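Local coordinates for protein Ufm1-specific protease (Caenorhabditis elegans, PDB 5EJJ) that hydrolyses the peptide bond at the C-terminal glycine of the ubiquitin-like modifier Ufm1 as a thiol protease, and is required for localising certain odorant receptors to olfactory cilia, at residues G91-Q96 with V115-E120; F38-K41 with V46-V49; S99-N104 with S108-M113; V122-A127 with G297-L302; E59-F64 with R319-K324. One frame throughout, in Å; residues are numbered along the deposited sequence.

Contact 1. Residues G91-Q96 with V115-E120; sequences GQFTLQ and VMFNNE
Met116 reaches Phe93 with its terminal methyl alone: CE of Met116 lies 3.7 Å from CB of Phe93. The methionine chain starts with CG between the backbone N and the carbonyl carbon (chi1 62°) and then runs extended, which carries the methyl across the gap between two backbones whose nearest CA atoms here are 9.9 Å apart, Phe93 to Met116. CE stands oblique to the Phe93 ring, and the atom it meets is CB, at the root of that side chain.

Phe117 follows and carries most of the contact. Its CZ points at a face of Phe93, 3.2 Å above that ring's plane and displaced toward the rim. With centroids 4.8 Å apart and planes at 71°, this is a T-shaped pair in which Phe117 gives the edge and Phe93 the face. Leu95 then meets a face of Phe117: its CD2 stands 3.8 Å from the Phe117 ring centroid, only 18° off the ring normal, a CH-pi contact. No hydrogen bond crosses between the segments, and the join is wholly apolar.

Trp4 of strand 4-6 extends the aromatic cluster, meeting Phe93 edge-to-face and also packing on Phe117. Phe110 of helix 107-113 touches both Leu95 and Phe117, while Phe93 and Leu95 lean on Val76 and Leu79 of strand 74-81. The cluster thus fills the space between the edge strand 94-97, the small parallel pair 4-6 and 117-119, and that helix.

Contact 2. Residues F38-K41 with V46-V49; sequences FGRK and VIHV
Phe38 and His48 form the close-knit end of this antiparallel hairpin. Phe38 N donates to His48 O over 2.8 Å, nearly straight at 171°. In the other direction Phe38 O takes two donors: Ile47 N at 2.9 Å from Phe38 O, lying in the carbonyl plane on a lone pair, and His48 N at 3.1 Å from Phe38 O, 39° above that plane. Two successive residues facing one across the strands define a classic beta bulge, and the register accordingly slips by one before the non-hydrogen-bonded pair Gly39 and Val46, whose CA atoms are 4.1 Å apart. CB of Phe38 and CB of His48 sit together on one face of the sheet.

The side beyond Gly39 is looser. Ile47, partly exposed, has no hydrogen-bonding side chain to offer and simply lays its CD1 over one face of the Arg40 guanidinium, 3.6 Å from NH1. Arg40 stays extended from CG to NE, and its charged end is anchored by a salt bridge to Asp72 and a hydrogen bond to Gln45. A leucine in its place would probably leave Asp72 without its cation and Gln45 without a donor, and strip the flat cover from Ile47.

Around the hairpin, Phe38 packs on Leu65 and Glu66 of helix 59-68 and on Leu75 of strand 74-81, while Val46, on the other face, meets Trp4 and Ile6 of strand 4-6.

Contact 3. Residues S99-N104 with S108-M113; sequences SRMLEN and SEFLDM
Glu109 OE2 hangs over the Arg100 guanidinium, 3.2 Å above its plane and over its centre, with NE of Arg100 3.3 Å from OE2. This is a salt bridge through charge alone: no N-H of Arg100 points at the oxygen, and the guanidinium and carboxylate planes stand 37° apart. The arginine chain folds at chi2 and chi3 to bring its head over the carboxylate, while the glutamate arrives extended and at about a right angle to it. Since Arg100 is exposed, solvent probably weakens the attraction.

Beneath this ion pair lies Met101, whose CG is anti to the backbone N (chi1 170°), which sends the sulfur toward the second helix. Met101 SD comes within 4.1 Å of Phe110 CB and sits near the plane of the Phe110 ring, at its edge. Met101 CE continues to the backbone, 4.0 Å from Phe110 CA, and also brushes Met113 CB.

Thr98 OG1 and Ser106 OG accept from the backbone N atoms of Met101 and Glu109, near the start of each helix. With axes 9.6 Å apart, inclined at 144° and linked by a short turn, segments 99-104 and 108-113 form a helical hairpin, charged outside and apolar inside, within the N-terminal MPN domain.

Contact 4. Residues V122-A127 with G297-L302; sequences VLMEGA and GWVSLL
Val299 is the residue that segment 122-127 closes upon. Its CG1 touches the backbone of the other segment, 3.6 Å from Val122 O, while its CG2 meets Val122 CG1 at 4.2 Å. The two valines cross at about a right angle. From the other side comes Met124: its CG lies 3.9 Å from Val299 CB and 3.5 Å from Val299 O, so the methionine is pressed against both the side chain and the carbonyl of Val299. The touch is made by CG, near the root of the methionine chain and ahead of its bend at chi3. The Met124 and Val299 CA atoms are 4.7 Å apart, the nearest pair across the segments.

One water supplements these contacts. It donates to Val299 O at 2.7 Å and, more weakly, to Glu125 O at 3.4 Å, linking two backbone carbonyls that do not bond directly to each other.

In the next shell Ile47 of strand 45-53 packs on both Val122 and Val299 and thereby sets the two valines against a common surface. Glu125 is held by a salt bridge to Arg43, Tyr196 backs Met124, and Trp298 lies against the ring of His48.

No direct hydrogen bond crosses between the two loops. Attachment here consequently rests on apolar contact among Val122, Met124 and Val299, and the one polar link is the shared water, firmly bonded to Val299 O and only weakly to Glu125 O.

Contact 5. Residues E59-F64 with R319-K324; sequences ESNRQF and RIRLHK
Phe64 swings out with CG anti to the backbone N (chi1 -177°), which directs its ring across to the helix bearing Leu322. Leu322 has CG anti to the carbonyl carbon instead (chi1 -77°), and its CD2 arrives at the Phe64 ring, 3.7 Å from CE2 and 4.0 Å from CZ. The two side chains cross at about a right angle, and the methyl approaches obliquely.

A second, polar touch joins Asn61 and Arg321. The side chains come from opposite directions, with Asn61 CG 3.7 Å from Arg321 NH2 and the amide and guanidinium planes 56° apart. Arg321 is bent at chi2, and its NH1 forms a salt bridge with Asp56, which fixes the head near the amide. An alanine at Asn61 would remove the amide and would probably leave Arg321 NH2 without its neighbour on this helix, the guanidinium being then freer to turn about its link to Asp56.

Within helix 59-68, on the side turned from this contact, Arg62 grips Glu59 OE2 side-on with NE and NH2 and also forms a salt bridge with Glu66. On the inner side, Phe64 also touches Tyr318 of helix 312-325 and Asn270 and Met273 of helix 253-280, and Asn61 meets Leu325. Helix 59-68 of the MPN domain is thus docked on two helices from the following part of the chain.

Contact 2 lies between contacts 1 and 4: its centre is about 10 Å from the one and about 11 Å from the other, and about 17 Å from that of contact 5. It touches contact 1 through Val46, which packs on Phe93 and Phe117, and contact 4 through Ile47 and His48. Contact 3 is nested in the loop closed by contact 1, about 13 Å away between centres, and meets it through Phe110 and Phe117. Contacts 4 and 5 bring residues 297-302 and 319-324 against the much earlier segments 122-127 and 59-64; they do not touch, with nearest atoms about 6 Å apart. All five are remote from the probable catalytic residues Cys396, Asp520 and His522.

Contact 1. Residues G91-Q96 with V115-E120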
# COMPACT_ATOMS: atom_id res chain seq x y z
N GLY A 91 -26.76 -1.62 -7.26
CA GLY A 91 -26.66 -2.90 -6.57
C GLY A 91 -27.98 -3.22 -5.90
O GLY A 91 -29.00 -3.21 -6.57
N GLN A 92 -27.99 -3.46 -4.59
CA GLN A 92 -29.20 -3.88 -3.91
C GLN A 92 -29.60 -2.95 -2.75
O GLN A 92 -30.47 -3.28 -1.95
CB GLN A 92 -29.09 -5.33 -3.46
CG GLN A 92 -28.10 -5.53 -2.35
CD GLN A 92 -27.14 -6.68 -2.61
OE1 GLN A 92 -25.96 -6.46 -2.96
NE2 GLN A 92 -27.63 -7.92 -2.42
N PHE A 93 -28.96 -1.78 -2.67
CA PHE A 93 -29.39 -0.73 -1.73
C PHE A 93 -28.85 0.64 -2.12
O PHE A 93 -27.98 0.75 -3.00
CB PHE A 93 -28.99 -1.04 -0.29
CG PHE A 93 -27.51 -1.09 -0.07
CD1 PHE A 93 -26.78 0.07 0.09
CD2 PHE A 93 -26.86 -2.32 -0.02
CE1 PHE A 93 -25.42 0.02 0.28
CE2 PHE A 93 -25.49 -2.38 0.18
CZ PHE A 93 -24.77 -1.21 0.32
N THR A 94 -29.37 1.68 -1.47
CA THR A 94 -28.78 3.02 -1.60
C THR A 94 -28.49 3.66 -0.24
O THR A 94 -29.37 3.73 0.62
CB THR A 94 -29.63 3.97 -2.46
OG1 THR A 94 -29.86 3.39 -3.75
CG2 THR A 94 -28.89 5.28 -2.64
N LEU A 95 -27.26 4.11 -0.04
CA LEU A 95 -26.95 4.85 1.17
C LEU A 95 -27.59 6.23 1.06
O LEU A 95 -27.53 6.88 -0.01
CB LEU A 95 -25.44 4.99 1.39
CG LEU A 95 -24.59 3.74 1.60
CD1 LEU A 95 -23.14 4.15 1.79
CD2 LEU A 95 -25.07 2.94 2.79
N GLN A 96 -28.22 6.67 2.14
CA GLN A 96 -28.74 8.03 2.18
C GLN A 96 -27.77 8.90 2.95
O GLN A 96 -27.37 8.57 4.07
CB GLN A 96 -30.13 8.06 2.79
CG GLN A 96 -31.13 7.24 1.99
CD GLN A 96 -31.25 7.72 0.56
OE1 GLN A 96 -31.08 8.91 0.26
NE2 GLN A 96 -31.52 6.79 -0.35
N VAL A 115 -31.00 2.49 8.45
CA VAL A 115 -31.30 1.55 9.55
C VAL A 115 -30.67 0.16 9.45
O VAL A 115 -30.36 -0.46 10.47
CB VAL A 115 -32.84 1.44 9.86
CG1 VAL A 115 -33.46 2.80 9.97
CG2 VAL A 115 -33.54 0.63 8.80
N MET A 116 -30.48 -0.35 8.24
CA MET A 116 -29.95 -1.70 8.15
C MET A 116 -28.42 -1.77 8.25
O MET A 116 -27.86 -2.86 8.33
CB MET A 116 -30.51 -2.49 6.96
CG MET A 116 -30.23 -1.95 5.58
SD MET A 116 -30.62 -3.22 4.34
CE MET A 116 -30.64 -2.24 2.83
N PHE A 117 -27.75 -0.63 8.32
CA PHE A 117 -26.30 -0.63 8.45
C PHE A 117 -25.78 -0.52 9.88
O PHE A 117 -26.41 0.13 10.71
CB PHE A 117 -25.68 0.45 7.58
CG PHE A 117 -25.78 0.14 6.14
CD1 PHE A 117 -26.98 0.32 5.47
CD2 PHE A 117 -24.69 -0.39 5.46
CE1 PHE A 117 -27.09 0.00 4.14
CE2 PHE A 117 -24.80 -0.70 4.12
CZ PHE A 117 -26.00 -0.51 3.46
N ASN A 118 -24.63 -1.15 10.13
CA ASN A 118 -23.93 -1.07 11.41
C ASN A 118 -22.52 -0.59 11.22
O ASN A 118 -21.80 -1.16 10.43
CB ASN A 118 -23.83 -2.44 12.04
CG ASN A 118 -25.10 -2.88 12.70
OD1 ASN A 118 -26.17 -2.90 12.08
ND2 ASN A 118 -25.01 -3.25 13.98
N ASN A 119 -22.10 0.44 11.96
CA ASN A 119 -20.71 0.89 11.92
C ASN A 119 -19.70 -0.11 12.49
O ASN A 119 -19.93 -0.73 13.52
CB ASN A 119 -20.52 2.22 12.62
CG ASN A 119 -19.09 2.68 12.57
OD1 ASN A 119 -18.62 3.18 11.55
ND2 ASN A 119 -18.36 2.47 13.65
N GLU A 120 -18.55 -0.25 11.85
CA GLU A 120 -17.61 -1.25 12.27
C GLU A 120 -16.25 -0.90 11.72
O GLU A 120 -16.15 -0.35 10.63
CB GLU A 120 -18.05 -2.61 11.76
CG GLU A 120 -16.94 -3.57 11.37
CD GLU A 120 -17.45 -5.00 11.21
OE1 GLU A 120 -18.12 -5.47 12.18
OE2 GLU A 120 -17.21 -5.62 10.13

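Contact 2. Residues F38-K41 with V46-V49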
# COMPACT_ATOMS: atom_id res chain seq x y z
N PHE A 38 -18.92 -0.74 -2.84
CA PHE A 38 -18.36 -2.02 -3.20
C PHE A 38 -18.15 -2.82 -1.93
O PHE A 38 -17.86 -2.26 -0.88
CB PHE A 38 -17.03 -1.82 -3.90
CG PHE A 38 -17.15 -1.19 -5.25
CD1 PHE A 38 -17.52 -1.95 -6.35
CD2 PHE A 38 -16.88 0.16 -5.43
CE1 PHE A 38 -17.62 -1.38 -7.63
CE2 PHE A 38 -16.98 0.74 -6.68
CZ PHE A 38 -17.35 -0.02 -7.79
N GLY A 39 -18.30 -4.14 -2.01
CA GLY A 39 -18.27 -4.93 -0.80
C GLY A 39 -18.32 -6.41 -1.01
O GLY A 39 -18.38 -6.89 -2.15
N ARG A 40 -18.28 -7.14 0.10
CA ARG A 40 -18.40 -8.58 0.11
C ARG A 40 -19.87 -8.97 0.28
O ARG A 40 -20.40 -9.01 1.40
CB ARG A 40 -17.52 -9.15 1.22
CG ARG A 40 -16.04 -8.83 1.06
CD ARG A 40 -15.20 -9.27 2.28
NE ARG A 40 -13.79 -8.99 2.05
CZ ARG A 40 -12.95 -8.53 2.98
NH1 ARG A 40 -13.38 -8.29 4.20
NH2 ARG A 40 -11.67 -8.32 2.67
N LYS A 41 -20.54 -9.23 -0.84
CA LYS A 41 -21.98 -9.41 -0.92
C LYS A 41 -22.53 -10.50 -0.03
O LYS A 41 -23.61 -10.36 0.51
CB LYS A 41 -22.41 -9.68 -2.36
CG LYS A 41 -23.89 -9.55 -2.63
CD LYS A 41 -24.08 -9.17 -4.09
CE LYS A 41 -25.38 -9.68 -4.69
NZ LYS A 41 -25.17 -9.88 -6.17
N VAL A 46 -19.55 -3.85 3.65
CA VAL A 46 -19.09 -2.87 2.67
C VAL A 46 -17.59 -2.66 2.82
O VAL A 46 -17.13 -2.46 3.92
CB VAL A 46 -19.82 -1.52 2.87
CG1 VAL A 46 -19.21 -0.46 2.00
CG2 VAL A 46 -21.30 -1.67 2.55
N ILE A 47 -16.82 -2.69 1.74
CA ILE A 47 -15.38 -2.50 1.89
C ILE A 47 -14.90 -1.16 1.35
O ILE A 47 -14.00 -0.56 1.91
CB ILE A 47 -14.58 -3.65 1.24
CG1 ILE A 47 -14.98 -4.98 1.84
CG2 ILE A 47 -13.10 -3.46 1.43
CD1 ILE A 47 -14.72 -5.06 3.28
N HIS A 48 -15.50 -0.69 0.25
CA HIS A 48 -15.07 0.55 -0.40
C HIS A 48 -16.27 1.42 -0.75
O HIS A 48 -17.15 0.99 -1.48
CB HIS A 48 -14.35 0.27 -1.72
CG HIS A 48 -13.09 -0.53 -1.58
ND1 HIS A 48 -11.96 -0.06 -0.96
CD2 HIS A 48 -12.78 -1.77 -2.04
CE1 HIS A 48 -11.01 -0.98 -1.00
NE2 HIS A 48 -11.48 -2.03 -1.65
N VAL A 49 -16.30 2.64 -0.24
CA VAL A 49 -17.29 3.59 -0.70
C VAL A 49 -16.60 4.61 -1.59
O VAL A 49 -15.74 5.37 -1.15
CB VAL A 49 -18.01 4.26 0.46
CG1 VAL A 49 -19.00 5.26 -0.07
CG2 VAL A 49 -18.72 3.21 1.28

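Contact 3. Residues S99-N104 with S108-M113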
# COMPACT_ATOMS: atom_id res chain seq x y z
N SER A 99 -24.64 16.35 3.31
CA SER A 99 -23.34 17.02 3.30
C SER A 99 -22.95 17.43 4.72
O SER A 99 -21.76 17.59 5.03
CB SER A 99 -23.35 18.23 2.37
OG SER A 99 -23.30 17.83 1.01
N ARG A 100 -23.97 17.60 5.56
CA ARG A 100 -23.77 17.89 6.98
C ARG A 100 -23.02 16.70 7.55
O ARG A 100 -21.90 16.83 8.04
CB ARG A 100 -25.13 18.05 7.69
CG ARG A 100 -25.16 19.03 8.87
CD ARG A 100 -25.84 18.45 10.13
NE ARG A 100 -27.19 17.92 9.89
CZ ARG A 100 -28.01 17.43 10.83
NH1 ARG A 100 -27.64 17.40 12.11
NH2 ARG A 100 -29.22 16.96 10.50
N MET A 101 -23.67 15.55 7.45
CA MET A 101 -23.18 14.28 7.97
C MET A 101 -21.75 14.01 7.53
O MET A 101 -20.88 13.67 8.35
CB MET A 101 -24.09 13.17 7.45
CG MET A 101 -23.62 11.76 7.68
SD MET A 101 -24.38 10.69 6.46
CE MET A 101 -26.12 10.97 6.77
N LEU A 102 -21.52 14.19 6.24
CA LEU A 102 -20.22 13.93 5.65
C LEU A 102 -19.12 14.84 6.19
O LEU A 102 -18.06 14.37 6.60
CB LEU A 102 -20.31 14.05 4.12
CG LEU A 102 -20.43 12.76 3.30
CD1 LEU A 102 -20.65 11.54 4.18
CD2 LEU A 102 -21.54 12.87 2.26
N GLU A 103 -19.37 16.14 6.17
CA GLU A 103 -18.32 17.08 6.55
C GLU A 103 -18.08 17.07 8.06
O GLU A 103 -16.95 17.19 8.52
CB GLU A 103 -18.61 18.46 5.94
CG GLU A 103 -18.51 18.41 4.40
CD GLU A 103 -18.87 19.73 3.68
OE1 GLU A 103 -19.14 20.74 4.37
OE2 GLU A 103 -18.86 19.74 2.42
N ASN A 104 -19.14 16.86 8.84
CA ASN A 104 -19.00 16.72 10.29
C ASN A 104 -18.50 15.35 10.72
O ASN A 104 -18.00 15.20 11.84
CB ASN A 104 -20.35 16.98 10.98
CG ASN A 104 -20.82 18.41 10.81
OD1 ASN A 104 -20.01 19.36 10.77
ND2 ASN A 104 -22.14 18.59 10.68
N SER A 108 -23.06 9.11 14.23
CA SER A 108 -24.29 9.48 14.91
C SER A 108 -25.46 9.62 13.86
O SER A 108 -26.46 8.87 13.89
CB SER A 108 -24.02 10.75 15.82
OG SER A 108 -22.64 10.98 16.27
N GLU A 109 -25.31 10.53 12.89
CA GLU A 109 -26.38 10.82 11.91
C GLU A 109 -26.56 9.72 10.86
O GLU A 109 -27.69 9.48 10.39
CB GLU A 109 -26.10 12.13 11.17
CG GLU A 109 -26.09 13.39 12.02
CD GLU A 109 -25.72 14.64 11.21
OE1 GLU A 109 -24.95 15.49 11.71
OE2 GLU A 109 -26.22 14.75 10.06
N PHE A 110 -25.45 9.11 10.47
CA PHE A 110 -25.43 8.07 9.43
C PHE A 110 -26.28 6.85 9.82
O PHE A 110 -26.94 6.25 8.97
CB PHE A 110 -24.00 7.62 9.09
CG PHE A 110 -23.95 6.40 8.21
CD1 PHE A 110 -24.04 6.51 6.83
CD2 PHE A 110 -23.84 5.12 8.77
CE1 PHE A 110 -24.00 5.39 6.02
CE2 PHE A 110 -23.82 3.98 7.95
CZ PHE A 110 -23.90 4.12 6.58
N LEU A 111 -26.26 6.48 11.09
CA LEU A 111 -27.04 5.34 11.51
C LEU A 111 -28.55 5.56 11.44
O LEU A 111 -29.29 4.60 11.23
CB LEU A 111 -26.64 4.93 12.91
CG LEU A 111 -25.20 4.46 12.96
CD1 LEU A 111 -24.82 4.14 14.42
CD2 LEU A 111 -24.97 3.26 12.00
N ASP A 112 -28.99 6.81 11.63
CA ASP A 112 -30.42 7.14 11.67
C ASP A 112 -31.02 7.18 10.29
O ASP A 112 -32.20 6.88 10.09
CB ASP A 112 -30.63 8.52 12.29
CG ASP A 112 -30.27 8.55 13.76
OD1 ASP A 112 -29.16 9.05 14.08
OD2 ASP A 112 -31.10 8.08 14.58
N MET A 113 -30.19 7.57 9.33
CA MET A 113 -30.60 7.65 7.95
C MET A 113 -30.53 6.30 7.23
O MET A 113 -31.06 6.16 6.12
CB MET A 113 -29.72 8.67 7.24
CG MET A 113 -30.44 9.48 6.22
SD MET A 113 -30.42 11.19 6.72
CE MET A 113 -31.39 11.08 8.22

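Contact 4. Residues V122-A127 with G297-L302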
# COMPACT_ATOMS: atom_id res chain seq x y z
N VAL A 122 -13.59 -2.13 10.02
CA VAL A 122 -13.27 -3.28 9.20
C VAL A 122 -11.77 -3.45 9.08
O VAL A 122 -11.07 -2.46 8.80
CB VAL A 122 -13.80 -3.10 7.78
CG1 VAL A 122 -13.55 -4.36 6.95
CG2 VAL A 122 -15.28 -2.70 7.81
N LEU A 123 -11.29 -4.69 9.27
CA LEU A 123 -9.87 -5.01 9.35
C LEU A 123 -9.35 -5.80 8.14
O LEU A 123 -10.13 -6.48 7.47
CB LEU A 123 -9.59 -5.85 10.60
CG LEU A 123 -10.00 -5.29 11.97
CD1 LEU A 123 -9.81 -6.33 13.05
CD2 LEU A 123 -9.23 -4.04 12.31
N MET A 124 -8.04 -5.73 7.88
CA MET A 124 -7.46 -6.58 6.84
C MET A 124 -7.70 -8.01 7.20
O MET A 124 -7.95 -8.33 8.36
CB MET A 124 -5.97 -6.33 6.68
CG MET A 124 -5.69 -5.29 5.66
SD MET A 124 -4.00 -4.74 5.70
CE MET A 124 -3.68 -4.85 7.46
N GLU A 125 -7.60 -8.89 6.22
CA GLU A 125 -7.96 -10.27 6.44
C GLU A 125 -7.42 -11.03 5.25
O GLU A 125 -7.47 -10.52 4.14
CB GLU A 125 -9.47 -10.35 6.46
CG GLU A 125 -10.04 -11.54 7.14
CD GLU A 125 -11.56 -11.47 7.20
OE1 GLU A 125 -12.12 -10.43 7.67
OE2 GLU A 125 -12.19 -12.46 6.76
N GLY A 126 -6.86 -12.21 5.49
CA GLY A 126 -6.48 -13.11 4.41
C GLY A 126 -5.07 -13.01 3.87
O GLY A 126 -4.32 -12.06 4.13
N ALA A 127 -4.69 -14.02 3.10
CA ALA A 127 -3.41 -14.00 2.39
C ALA A 127 -3.64 -13.57 0.94
O ALA A 127 -4.78 -13.56 0.47
CB ALA A 127 -2.76 -15.37 2.46
N GLY A 297 -5.14 3.55 4.27
CA GLY A 297 -6.45 3.42 4.85
C GLY A 297 -7.15 2.15 4.43
O GLY A 297 -7.96 1.60 5.19
N TRP A 298 -6.84 1.71 3.21
CA TRP A 298 -7.49 0.55 2.60
C TRP A 298 -7.21 -0.80 3.28
O TRP A 298 -6.14 -1.03 3.83
CB TRP A 298 -7.04 0.45 1.15
CG TRP A 298 -7.69 1.40 0.24
CD1 TRP A 298 -8.04 2.68 0.50
CD2 TRP A 298 -8.10 1.13 -1.10
NE1 TRP A 298 -8.64 3.24 -0.61
CE2 TRP A 298 -8.69 2.30 -1.60
CE3 TRP A 298 -8.03 0.00 -1.92
CZ2 TRP A 298 -9.20 2.38 -2.88
CZ3 TRP A 298 -8.53 0.08 -3.18
CH2 TRP A 298 -9.11 1.26 -3.65
N VAL A 299 -8.17 -1.71 3.24
CA VAL A 299 -7.99 -3.00 3.88
C VAL A 299 -8.15 -4.13 2.89
O VAL A 299 -8.18 -5.30 3.27
CB VAL A 299 -8.98 -3.21 5.02
CG1 VAL A 299 -8.75 -2.20 6.07
CG2 VAL A 299 -10.40 -3.07 4.49
N SER A 300 -8.27 -3.79 1.62
CA SER A 300 -8.18 -4.76 0.56
C SER A 300 -7.34 -4.05 -0.50
O SER A 300 -7.31 -2.82 -0.54
CB SER A 300 -9.59 -5.14 0.08
OG SER A 300 -9.60 -5.72 -1.23
N LEU A 301 -6.65 -4.83 -1.34
CA LEU A 301 -5.69 -4.30 -2.31
C LEU A 301 -6.35 -3.62 -3.50
O LEU A 301 -7.55 -3.76 -3.70
CB LEU A 301 -4.79 -5.43 -2.80
CG LEU A 301 -3.98 -6.14 -1.71
CD1 LEU A 301 -3.39 -7.44 -2.22
CD2 LEU A 301 -2.88 -5.22 -1.19
N LEU A 302 -5.56 -2.88 -4.26
CA LEU A 302 -5.99 -2.19 -5.47
C LEU A 302 -5.12 -2.68 -6.62
O LEU A 302 -3.89 -2.71 -6.50
CB LEU A 302 -5.78 -0.69 -5.33
CG LEU A 302 -5.88 0.22 -6.56
CD1 LEU A 302 -7.30 0.40 -7.03
CD2 LEU A 302 -5.36 1.55 -6.20
O HOH W 1 -9.27 -7.69 3.79

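Contact 5. Residues E59-F64 with R319-K324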
# COMPACT_ATOMS: atom_id res chain seq x y z
N GLU A 59 -21.53 4.23 -16.39
CA GLU A 59 -21.31 2.78 -16.42
C GLU A 59 -19.89 2.41 -16.81
O GLU A 59 -19.38 1.37 -16.39
CB GLU A 59 -22.29 2.11 -17.39
CG GLU A 59 -23.19 1.09 -16.74
CD GLU A 59 -22.56 -0.30 -16.68
OE1 GLU A 59 -22.27 -0.87 -17.76
OE2 GLU A 59 -22.37 -0.82 -15.56
N SER A 60 -19.25 3.25 -17.62
CA SER A 60 -17.86 2.99 -18.04
C SER A 60 -16.91 3.02 -16.85
O SER A 60 -16.02 2.17 -16.74
CB SER A 60 -17.39 4.00 -19.09
OG SER A 60 -18.40 4.21 -20.07
N ASN A 61 -17.09 4.02 -15.98
CA ASN A 61 -16.23 4.14 -14.81
C ASN A 61 -16.59 3.12 -13.74
O ASN A 61 -15.72 2.69 -12.99
CB ASN A 61 -16.21 5.57 -14.25
CG ASN A 61 -15.25 6.49 -15.03
OD1 ASN A 61 -14.32 6.01 -15.68
ND2 ASN A 61 -15.49 7.81 -14.97
N ARG A 62 -17.85 2.71 -13.67
CA ARG A 62 -18.22 1.71 -12.69
C ARG A 62 -17.44 0.45 -12.99
O ARG A 62 -16.84 -0.15 -12.11
CB ARG A 62 -19.72 1.42 -12.72
CG ARG A 62 -20.22 0.68 -11.49
CD ARG A 62 -21.57 -0.05 -11.70
NE ARG A 62 -21.62 -0.91 -12.90
CZ ARG A 62 -20.87 -2.01 -13.12
NH1 ARG A 62 -19.96 -2.43 -12.24
NH2 ARG A 62 -21.02 -2.69 -14.25
N GLN A 63 -17.42 0.07 -14.26
CA GLN A 63 -16.68 -1.11 -14.68
C GLN A 63 -15.18 -0.95 -14.50
O GLN A 63 -14.48 -1.93 -14.25
CB GLN A 63 -16.95 -1.41 -16.15
CG GLN A 63 -18.39 -1.73 -16.48
CD GLN A 63 -18.59 -1.88 -17.97
OE1 GLN A 63 -17.62 -1.90 -18.75
NE2 GLN A 63 -19.84 -2.00 -18.39
N PHE A 64 -14.67 0.26 -14.66
CA PHE A 64 -13.25 0.44 -14.38
C PHE A 64 -12.94 0.22 -12.90
O PHE A 64 -11.96 -0.45 -12.56
CB PHE A 64 -12.71 1.79 -14.82
CG PHE A 64 -11.24 1.92 -14.59
CD1 PHE A 64 -10.33 1.29 -15.44
CD2 PHE A 64 -10.76 2.63 -13.49
CE1 PHE A 64 -8.97 1.39 -15.23
CE2 PHE A 64 -9.40 2.73 -13.26
CZ PHE A 64 -8.50 2.12 -14.13
N ARG A 319 -2.24 9.19 -13.01
CA ARG A 319 -2.12 9.08 -11.58
C ARG A 319 -3.11 10.04 -10.89
O ARG A 319 -3.83 9.64 -9.98
CB ARG A 319 -0.69 9.32 -11.15
CG ARG A 319 0.00 8.05 -10.76
CD ARG A 319 1.45 8.03 -11.17
NE ARG A 319 2.16 9.18 -10.65
CZ ARG A 319 3.00 9.95 -11.35
NH1 ARG A 319 3.23 9.68 -12.64
NH2 ARG A 319 3.59 10.98 -10.76
N ILE A 320 -3.17 11.28 -11.35
CA ILE A 320 -4.11 12.23 -10.76
C ILE A 320 -5.56 11.77 -10.98
O ILE A 320 -6.38 11.78 -10.06
CB ILE A 320 -3.88 13.66 -11.30
CG1 ILE A 320 -2.72 14.30 -10.55
CG2 ILE A 320 -5.12 14.53 -11.14
CD1 ILE A 320 -1.82 15.06 -11.43
N ARG A 321 -5.85 11.34 -12.20
CA ARG A 321 -7.19 10.87 -12.52
C ARG A 321 -7.54 9.73 -11.59
O ARG A 321 -8.62 9.70 -11.00
CB ARG A 321 -7.23 10.42 -13.97
CG ARG A 321 -8.43 9.59 -14.36
CD ARG A 321 -9.58 10.43 -14.89
NE ARG A 321 -10.54 9.59 -15.62
CZ ARG A 321 -11.86 9.72 -15.52
NH1 ARG A 321 -12.39 10.65 -14.73
NH2 ARG A 321 -12.66 8.90 -16.22
N LEU A 322 -6.60 8.80 -11.46
CA LEU A 322 -6.81 7.64 -10.61
C LEU A 322 -7.06 8.01 -9.16
O LEU A 322 -7.93 7.42 -8.53
CB LEU A 322 -5.66 6.65 -10.74
CG LEU A 322 -5.62 5.77 -11.99
CD1 LEU A 322 -4.89 4.52 -11.67
CD2 LEU A 322 -7.00 5.40 -12.46
N HIS A 323 -6.33 9.00 -8.63
CA HIS A 323 -6.57 9.52 -7.28
C HIS A 323 -8.03 9.95 -7.08
O HIS A 323 -8.66 9.66 -6.06
CB HIS A 323 -5.64 10.70 -6.97
CG HIS A 323 -4.30 10.30 -6.45
ND1 HIS A 323 -3.38 9.59 -7.20
CD2 HIS A 323 -3.70 10.52 -5.25
CE1 HIS A 323 -2.28 9.39 -6.49
NE2 HIS A 323 -2.45 9.94 -5.30
N LYS A 324 -8.57 10.64 -8.08
CA LYS A 324 -9.97 11.07 -8.00
C LYS A 324 -10.94 9.89 -8.07
O LYS A 324 -11.98 9.89 -7.40
CB LYS A 324 -10.28 12.09 -9.11
CG LYS A 324 -9.75 13.48 -8.82
CD LYS A 324 -9.85 14.40 -10.02
CE LYS A 324 -8.79 15.51 -9.94
NZ LYS A 324 -8.76 16.37 -11.16